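Local atomic coordinates of 6-phosphofructokinase subunit beta (Saccharomyces cerevisiae, PDB entry 3O8O), a protein that catalyses the ATP-dependent phosphorylation of D-fructose 6-phosphate to fructose 1,6-bisphosphate, the first committing step of glycolysis. Residues 162-174 against 289-303. Residues are numbered along the deposited sequence; the frame is centred on the assembly and turned at random.
Sequences DATIGAYSALDRI and VQRGGTAVAYDRILA. With F6P (6-O-phosphono-beta-D-fructofuranose), chain K.
Two nitrogens of Arg173 grip one atom, the carbonyl oxygen of Gly292: NE lies 3.0 Å from Gly292 O, above the plane of that carbonyl, while NH2 reaches the same oxygen in the carbonyl plane, on a lone pair. NH2 also donates to Thr294 O at 2.7 Å, tilted from the guanidinium plane. Bends at chi2 and chi3 turn the guanidinium back over its own helix, where Ser169 O lies over one face and NH1 forms a salt bridge with Asp172 OD2. A leucine in place of Arg173 would probably leave the carbonyls of Gly292 and Thr294 without these donors and the loop between them freer to shift.

The start of helix 167-187 thus meets the loop that leads from the sugar-phosphate site into helix 297-316, within the N-terminal catalytic domain; the short helical segments run nearly antiparallel, at 170°. On that loop Arg291 reaches the bound fructose 6-phosphate, its NH1 making a weak hydrogen bond to O1P, and its NH2 pairs with Asp14. Gln290 lays OE1 by Ile174 CD1 and accepts from Met197 N, while NE2 donates to Gly287 O.

At the other end, Asp299 receives the opening turn of helix 167-174: Gly166 N, at the N-cap position, meets OD1 at 2.8 Å from above the carboxylate plane, and Ser169 N makes a weak bond to OD2. Ser169 OG accepts an almost straight bond (177°) from Val296 N; its own approach to Asp299 OD2 is modelled implausibly short, and its details are doubtful. Alongside, the rings of Tyr168 and Tyr298 meet obliquely with planes at 74°, both touching Ile670 of helix 669-688, and Ile165 CD1 packs on Ala303 CB.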
loop_
_atom_site.group_PDB
_atom_site.type_symbol
_atom_site.label_atom_id
_atom_site.label_comp_id
_atom_site.label_asym_id
_atom_site.label_seq_id
_atom_site.Cartn_x
_atom_site.Cartn_y
_atom_site.Cartn_z
ATOM N N ASP B 162 3.882 -29.036 -38.554
ATOM C CA ASP B 162 2.492 -28.749 -38.223
ATOM C C ASP B 162 2.090 -27.305 -38.523
ATOM O O ASP B 162 0.951 -27.028 -38.939
ATOM C CB ASP B 162 2.238 -29.060 -36.757
ATOM C CG ASP B 162 2.286 -30.538 -36.474
ATOM O OD1 ASP B 162 1.759 -31.297 -37.318
ATOM O OD2 ASP B 162 2.832 -30.939 -35.418
ATOM N N ALA B 163 3.029 -26.382 -38.327
ATOM C CA ALA B 163 2.739 -24.973 -38.560
ATOM C C ALA B 163 3.839 -24.233 -39.289
ATOM O O ALA B 163 4.973 -24.224 -38.848
ATOM C CB ALA B 163 2.463 -24.289 -37.235
ATOM N N THR B 164 3.513 -23.622 -40.418
ATOM C CA THR B 164 4.523 -22.852 -41.125
ATOM C C THR B 164 4.518 -21.485 -40.465
ATOM O O THR B 164 3.484 -21.021 -39.976
ATOM C CB THR B 164 4.197 -22.683 -42.624
ATOM O OG1 THR B 164 2.817 -22.331 -42.788
ATOM C CG2 THR B 164 4.506 -23.971 -43.377
ATOM N N ILE B 165 5.667 -20.836 -40.428
ATOM C CA ILE B 165 5.717 -19.526 -39.806
ATOM C C ILE B 165 4.777 -18.632 -40.603
ATOM O O ILE B 165 4.882 -18.562 -41.821
ATOM C CB ILE B 165 7.149 -18.925 -39.847
ATOM C CG1 ILE B 165 8.115 -19.817 -39.071
ATOM C CG2 ILE B 165 7.151 -17.537 -39.235
ATOM C CD1 ILE B 165 9.558 -19.363 -39.153
ATOM N N GLY B 166 3.852 -17.967 -39.922
ATOM C CA GLY B 166 2.931 -17.072 -40.609
ATOM C C GLY B 166 1.525 -17.616 -40.790
ATOM O O GLY B 166 0.575 -16.858 -41.017
ATOM N N ALA B 167 1.385 -18.933 -40.686
ATOM C CA ALA B 167 0.088 -19.566 -40.853
ATOM C C ALA B 167 -0.956 -18.977 -39.916
ATOM O O ALA B 167 -1.940 -18.382 -40.362
ATOM C CB ALA B 167 0.217 -21.044 -40.620
ATOM N N TYR B 168 -0.748 -19.145 -38.619
ATOM C CA TYR B 168 -1.696 -18.616 -37.651
ATOM C C TYR B 168 -1.915 -17.107 -37.729
ATOM O O TYR B 168 -2.985 -16.618 -37.372
ATOM C CB TYR B 168 -1.278 -19.012 -36.254
ATOM C CG TYR B 168 -1.581 -20.451 -35.979
ATOM C CD1 TYR B 168 -0.568 -21.413 -35.937
ATOM C CD2 TYR B 168 -2.886 -20.852 -35.739
ATOM C CE1 TYR B 168 -0.860 -22.738 -35.649
ATOM C CE2 TYR B 168 -3.195 -22.159 -35.451
ATOM C CZ TYR B 168 -2.185 -23.109 -35.402
ATOM O OH TYR B 168 -2.507 -24.426 -35.093
ATOM N N SER B 169 -0.911 -16.364 -38.185
ATOM C CA SER B 169 -1.064 -14.925 -38.317
ATOM C C SER B 169 -2.075 -14.682 -39.434
ATOM O O SER B 169 -2.970 -13.847 -39.320
ATOM C CB SER B 169 0.270 -14.255 -38.667
ATOM O OG SER B 169 1.184 -14.314 -37.586
ATOM N N ALA B 170 -1.924 -15.415 -40.527
ATOM C CA ALA B 170 -2.850 -15.285 -41.632
ATOM C C ALA B 170 -4.248 -15.652 -41.115
ATOM O O ALA B 170 -5.224 -14.946 -41.388
ATOM C CB ALA B 170 -2.439 -16.203 -42.736
ATOM N N LEU B 171 -4.337 -16.744 -40.354
ATOM C CA LEU B 171 -5.620 -17.180 -39.804
ATOM C C LEU B 171 -6.265 -16.083 -38.965
ATOM O O LEU B 171 -7.480 -15.930 -38.982
ATOM C CB LEU B 171 -5.445 -18.442 -38.952
ATOM C CG LEU B 171 -6.687 -18.916 -38.161
ATOM C CD1 LEU B 171 -7.824 -19.200 -39.123
ATOM C CD2 LEU B 171 -6.340 -20.165 -37.308
ATOM N N ASP B 172 -5.440 -15.340 -38.219
ATOM C CA ASP B 172 -5.889 -14.218 -37.375
ATOM C C ASP B 172 -6.465 -13.126 -38.280
ATOM O O ASP B 172 -7.550 -12.604 -38.057
ATOM C CB ASP B 172 -4.692 -13.653 -36.588
ATOM C CG ASP B 172 -5.083 -12.533 -35.629
ATOM O OD1 ASP B 172 -5.614 -12.824 -34.525
ATOM O OD2 ASP B 172 -4.855 -11.360 -35.996
ATOM N N ARG B 173 -5.717 -12.785 -39.312
ATOM C CA ARG B 173 -6.171 -11.780 -40.239
ATOM C C ARG B 173 -7.521 -12.153 -40.829
ATOM O O ARG B 173 -8.410 -11.308 -40.948
ATOM C CB ARG B 173 -5.137 -11.599 -41.353
ATOM C CG ARG B 173 -4.553 -10.205 -41.383
ATOM C CD ARG B 173 -3.985 -9.839 -40.013
ATOM N NE ARG B 173 -2.564 -10.152 -39.920
ATOM C CZ ARG B 173 -1.940 -10.455 -38.789
ATOM N NH1 ARG B 173 -2.618 -10.497 -37.652
ATOM N NH2 ARG B 173 -0.637 -10.695 -38.792
ATOM N N ILE B 174 -7.668 -13.429 -41.193
ATOM C CA ILE B 174 -8.906 -13.937 -41.793
ATOM C C ILE B 174 -10.090 -13.788 -40.851
ATOM O O ILE B 174 -11.089 -13.173 -41.203
ATOM C CB ILE B 174 -8.763 -15.448 -42.222
ATOM C CG1 ILE B 174 -7.827 -15.559 -43.439
ATOM C CG2 ILE B 174 -10.136 -16.044 -42.558
ATOM C CD1 ILE B 174 -7.366 -16.959 -43.762
ATOM N N VAL B 289 -4.342 -8.930 -47.395
ATOM C CA VAL B 289 -4.347 -8.468 -46.009
ATOM C C VAL B 289 -3.999 -9.707 -45.193
ATOM O O VAL B 289 -3.576 -9.618 -44.051
ATOM C CB VAL B 289 -5.733 -7.922 -45.515
ATOM C CG1 VAL B 289 -6.320 -6.929 -46.509
ATOM C CG2 VAL B 289 -6.675 -9.059 -45.240
ATOM N N GLN B 290 -4.177 -10.872 -45.799
ATOM C CA GLN B 290 -3.877 -12.120 -45.123
ATOM C C GLN B 290 -2.367 -12.295 -44.997
ATOM O O GLN B 290 -1.885 -13.070 -44.167
ATOM C CB GLN B 290 -4.482 -13.293 -45.896
ATOM C CG GLN B 290 -5.989 -13.200 -46.069
ATOM C CD GLN B 290 -6.537 -14.253 -47.012
ATOM O OE1 GLN B 290 -6.685 -15.427 -46.650
ATOM N NE2 GLN B 290 -6.832 -13.838 -48.238
ATOM N N ARG B 291 -1.624 -11.561 -45.817
ATOM C CA ARG B 291 -0.169 -11.641 -45.823
ATOM C C ARG B 291 0.480 -10.573 -44.954
ATOM O O ARG B 291 1.621 -10.728 -44.525
ATOM C CB ARG B 291 0.339 -11.510 -47.262
ATOM C CG ARG B 291 0.048 -12.725 -48.111
ATOM C CD ARG B 291 1.108 -13.792 -47.899
ATOM N NE ARG B 291 2.341 -13.420 -48.575
ATOM C CZ ARG B 291 2.454 -13.348 -49.894
ATOM N NH1 ARG B 291 1.406 -13.637 -50.663
ATOM N NH2 ARG B 291 3.595 -12.958 -50.445
ATOM N N GLY B 292 -0.257 -9.494 -44.701
ATOM C CA GLY B 292 0.254 -8.398 -43.899
ATOM C C GLY B 292 0.042 -8.529 -42.403
ATOM O O GLY B 292 -0.301 -9.604 -41.885
ATOM N N GLY B 293 0.246 -7.421 -41.699
ATOM C CA GLY B 293 0.092 -7.452 -40.264
ATOM C C GLY B 293 1.327 -7.977 -39.551
ATOM O O GLY B 293 2.187 -8.628 -40.143
ATOM N N THR B 294 1.416 -7.683 -38.262
ATOM C CA THR B 294 2.543 -8.093 -37.449
ATOM C C THR B 294 2.354 -9.547 -37.039
ATOM O O THR B 294 1.230 -10.038 -36.936
ATOM C CB THR B 294 2.608 -7.230 -36.207
ATOM O OG1 THR B 294 2.008 -7.938 -35.108
ATOM C CG2 THR B 294 1.828 -5.950 -36.429
ATOM N N ALA B 295 3.443 -10.247 -36.782
ATOM C CA ALA B 295 3.279 -11.628 -36.403
ATOM C C ALA B 295 2.515 -11.797 -35.082
ATOM O O ALA B 295 2.741 -11.066 -34.114
ATOM C CB ALA B 295 4.630 -12.302 -36.318
ATOM N N VAL B 296 1.592 -12.757 -35.071
ATOM C CA VAL B 296 0.811 -13.109 -33.900
ATOM C C VAL B 296 1.811 -13.717 -32.903
ATOM O O VAL B 296 2.836 -14.250 -33.314
ATOM C CB VAL B 296 -0.282 -14.149 -34.310
ATOM C CG1 VAL B 296 -0.742 -14.997 -33.096
ATOM C CG2 VAL B 296 -1.450 -13.411 -34.949
ATOM N N ALA B 297 1.512 -13.655 -31.608
ATOM C CA ALA B 297 2.432 -14.175 -30.598
ATOM C C ALA B 297 2.941 -15.560 -30.940
ATOM O O ALA B 297 4.139 -15.827 -30.820
ATOM C CB ALA B 297 1.772 -14.166 -29.184
ATOM N N TYR B 298 2.047 -16.447 -31.367
ATOM C CA TYR B 298 2.485 -17.788 -31.699
ATOM C C TYR B 298 3.567 -17.730 -32.781
ATOM O O TYR B 298 4.622 -18.347 -32.643
ATOM C CB TYR B 298 1.307 -18.635 -32.175
ATOM C CG TYR B 298 1.678 -20.072 -32.465
ATOM C CD1 TYR B 298 1.809 -20.993 -31.430
ATOM C CD2 TYR B 298 1.950 -20.501 -33.775
ATOM C CE1 TYR B 298 2.206 -22.315 -31.679
ATOM C CE2 TYR B 298 2.355 -21.833 -34.037
ATOM C CZ TYR B 298 2.484 -22.733 -32.976
ATOM O OH TYR B 298 2.920 -24.027 -33.166
ATOM N N ASP B 299 3.327 -16.977 -33.849
ATOM C CA ASP B 299 4.326 -16.903 -34.902
ATOM C C ASP B 299 5.625 -16.305 -34.415
ATOM O O ASP B 299 6.687 -16.861 -34.671
ATOM C CB ASP B 299 3.816 -16.133 -36.120
ATOM C CG ASP B 299 2.969 -16.999 -37.035
ATOM O OD1 ASP B 299 3.268 -18.203 -37.197
ATOM O OD2 ASP B 299 2.000 -16.471 -37.603
ATOM N N ARG B 300 5.569 -15.185 -33.710
ATOM C CA ARG B 300 6.810 -14.618 -33.214
ATOM C C ARG B 300 7.583 -15.691 -32.448
ATOM O O ARG B 300 8.730 -15.989 -32.783
ATOM C CB ARG B 300 6.543 -13.439 -32.287
ATOM C CG ARG B 300 5.916 -12.268 -32.958
ATOM C CD ARG B 300 5.880 -11.077 -32.034
ATOM N NE ARG B 300 4.891 -10.110 -32.497
ATOM C CZ ARG B 300 4.782 -8.865 -32.051
ATOM N NH1 ARG B 300 5.603 -8.403 -31.116
ATOM N NH2 ARG B 300 3.845 -8.084 -32.549
ATOM N N ILE B 301 6.946 -16.283 -31.439
ATOM C CA ILE B 301 7.583 -17.304 -30.618
ATOM C C ILE B 301 8.070 -18.506 -31.417
ATOM O O ILE B 301 9.133 -19.073 -31.140
ATOM C CB ILE B 301 6.633 -17.774 -29.511
ATOM C CG1 ILE B 301 6.200 -16.561 -28.683
ATOM C CG2 ILE B 301 7.337 -18.797 -28.612
ATOM C CD1 ILE B 301 5.097 -16.836 -27.660
ATOM N N LEU B 302 7.298 -18.895 -32.418
ATOM C CA LEU B 302 7.691 -20.032 -33.234
ATOM C C LEU B 302 8.921 -19.673 -34.049
ATOM O O LEU B 302 9.926 -20.363 -34.018
ATOM C CB LEU B 302 6.560 -20.444 -34.183
ATOM C CG LEU B 302 6.951 -21.520 -35.203
ATOM C CD1 LEU B 302 7.423 -22.780 -34.485
ATOM C CD2 LEU B 302 5.775 -21.820 -36.076
ATOM N N ALA B 303 8.832 -18.579 -34.781
ATOM C CA ALA B 303 9.939 -18.136 -35.609
ATOM C C ALA B 303 11.183 -17.806 -34.788
ATOM O O ALA B 303 12.303 -17.923 -35.271
ATOM C CB ALA B 303 9.511 -16.929 -36.420
HETATM O O1 F6P K . 2.843 -17.976 -50.908
HETATM C C1 F6P K . 1.535 -18.518 -51.089
HETATM C C2 F6P K . 0.539 -17.382 -51.324
HETATM O O2 F6P K . 0.490 -16.490 -50.218
HETATM C C3 F6P K . -0.876 -17.902 -51.566
HETATM O O3 F6P K . -1.622 -18.034 -50.350
HETATM C C4 F6P K . -1.413 -16.844 -52.578
HETATM O O4 F6P K . -2.492 -17.345 -53.373
HETATM C C5 F6P K . -0.123 -16.511 -53.389
HETATM O O5 F6P K . 0.930 -16.617 -52.432
HETATM C C6 F6P K . -0.055 -15.078 -53.862
HETATM O O6 F6P K . 1.184 -14.970 -54.564
HETATM P P F6P K . 1.415 -13.451 -55.037
HETATM O O1P F6P K . 1.525 -12.598 -53.828
HETATM O O2P F6P K . 2.797 -13.354 -55.856
HETATM O O3P F6P K . 0.166 -12.926 -55.939
#